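Local coordinates for Lmo2241 protein (Listeria monocytogenes, PDB 4HAM) that probably binds DNA through a GntR-family winged helix-turn-helix domain and regulates transcription, its helical C-terminal part pairing with a second subunit, at residues A[110-113]-A[114-117]. Residues are numbered along the deposited sequence; the frame is centred on the assembly and turned at random. Where two conformers were deposited one is given.
Sequences VNIE and EIHK
Asn111 and Glu114 exchange hydrogen bonds in both directions, each side chain accepting from the other's backbone amide. Asn111 OD1 takes the N-H of Glu114 at 2.8 Å, with the donor nearly in line with the C=O bond. In return, in one of two conformers of Glu114, OE1 receives the N-H of Asn111 at 2.9 Å through its anti lone pair, the one turned away from OE2. Each bond has an N-H...O angle of 158°. Asn111 can fold back over the first turn because its CG sits between the backbone N and carbonyl carbon (chi1 63°); the extended Glu114 side chain crosses that of Asn111 at about a right angle, while the amide and carboxylate planes are 38° apart. This reciprocal pair is a capping box. It starts helix 112-127, the second arm of the hairpin formed with helix 88-107, and gives the backbone N-H groups of Asn111 and Glu114 side-chain acceptors. A short amide suits the N-cap, while glutamate is long enough to reach back, and its negative charge is probably favoured by the helix dipole. Regular helical bonding then begins, with Ile115 N donating to Asn111 O at 3.0 Å and His116 N to Ile112 O at 2.9 Å. Beside the box, Val110 CG1 touches Glu114 CB at 3.7 Å and meets Ile115 CG1 at 3.9 Å; Val110 and Ile115, both branched and apolar, also pack on Leu105 of helix 88-107. Ile112 and His116 stand one turn apart, Ile112 CG1 lying 3.5 Å from His116 NE2, its aliphatic chain oblique to the imidazole. His116 faces the second subunit, where NE2 bonds Asp120 and ND1 the equivalent His116.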
loop_
_atom_site.group_PDB
_atom_site.type_symbol
_atom_site.label_atom_id
_atom_site.label_comp_id
_atom_site.label_asym_id
_atom_site.label_seq_id
_atom_site.Cartn_x
_atom_site.Cartn_y
_atom_site.Cartn_z
ATOM N N VAL A 110 1.656 6.765 14.587
ATOM C CA VAL A 110 2.427 7.739 13.817
ATOM C C VAL A 110 1.534 8.937 13.488
ATOM O O VAL A 110 0.488 8.782 12.870
ATOM C CB VAL A 110 2.959 7.117 12.512
ATOM C CG1 VAL A 110 3.820 8.113 11.738
ATOM C CG2 VAL A 110 3.751 5.850 12.808
ATOM N N ASN A 111 1.930 10.134 13.902
ATOM C CA ASN A 111 1.079 11.291 13.653
ATOM C C ASN A 111 1.244 11.856 12.249
ATOM O O ASN A 111 2.185 11.505 11.533
ATOM C CB ASN A 111 1.220 12.367 14.743
ATOM C CG ASN A 111 2.618 12.955 14.829
ATOM O OD1 ASN A 111 3.254 13.245 13.815
ATOM N ND2 ASN A 111 3.097 13.150 16.059
ATOM N N ILE A 112 0.318 12.720 11.856
ATOM C CA ILE A 112 0.313 13.262 10.499
ATOM C C ILE A 112 1.581 14.074 10.209
ATOM O O ILE A 112 2.061 14.102 9.072
ATOM C CB ILE A 112 -0.966 14.099 10.234
ATOM C CG1 ILE A 112 -1.026 14.533 8.777
ATOM C CG2 ILE A 112 -1.045 15.292 11.179
ATOM C CD1 ILE A 112 -0.938 13.385 7.827
ATOM N N GLU A 113 2.134 14.711 11.241
ATOM C CA GLU A 113 3.380 15.459 11.084
ATOM C C GLU A 113 4.517 14.533 10.657
ATOM O O GLU A 113 5.280 14.859 9.753
ATOM C CB GLU A 113 3.764 16.200 12.369
ATOM C CG GLU A 113 5.125 16.883 12.296
ATOM C CD GLU A 113 5.441 17.737 13.525
ATOM O OE1 GLU A 113 5.519 17.183 14.646
ATOM O OE2 GLU A 113 5.617 18.966 13.365
ATOM N N GLU A 114 4.606 13.383 11.320
ATOM C CA GLU A 114 5.610 12.371 11.005
ATOM C C GLU A 114 5.375 11.771 9.616
ATOM O O GLU A 114 6.319 11.456 8.896
ATOM C CB GLU A 114 5.614 11.277 12.080
ATOM C CG GLU A 114 6.059 11.766 13.449
ATOM C CD GLU A 114 5.875 10.734 14.556
ATOM O OE1 GLU A 114 4.765 10.170 14.685
ATOM O OE2 GLU A 114 6.844 10.498 15.309
ATOM N N ILE A 115 4.109 11.621 9.245
ATOM C CA ILE A 115 3.746 11.116 7.926
ATOM C C ILE A 115 4.164 12.068 6.796
ATOM O O ILE A 115 4.701 11.620 5.782
ATOM C CB ILE A 115 2.232 10.791 7.833
ATOM C CG1 ILE A 115 1.902 9.597 8.726
ATOM C CG2 ILE A 115 1.831 10.478 6.400
ATOM C CD1 ILE A 115 0.407 9.351 8.886
ATOM N N HIS A 116 3.943 13.371 6.973
ATOM C CA HIS A 116 4.404 14.343 5.986
ATOM C C HIS A 116 5.923 14.285 5.822
ATOM O O HIS A 116 6.435 14.398 4.711
ATOM C CB HIS A 116 3.984 15.769 6.355
ATOM C CG HIS A 116 2.530 16.045 6.142
ATOM N ND1 HIS A 116 1.922 15.927 4.913
ATOM C CD2 HIS A 116 1.559 16.431 7.005
ATOM C CE1 HIS A 116 0.642 16.222 5.024
ATOM N NE2 HIS A 116 0.394 16.535 6.286
ATOM N N LYS A 117 6.629 14.124 6.939
ATOM C CA LYS A 117 8.085 14.036 6.948
ATOM C C LYS A 117 8.557 12.818 6.154
ATOM O O LYS A 117 9.455 12.924 5.304
ATOM C CB LYS A 117 8.591 13.950 8.390
ATOM C CG LYS A 117 10.087 13.722 8.533
ATOM C CD LYS A 117 10.748 14.872 9.286
ATOM C CE LYS A 117 12.227 14.604 9.569
ATOM N NZ LYS A 117 12.469 14.148 10.974
#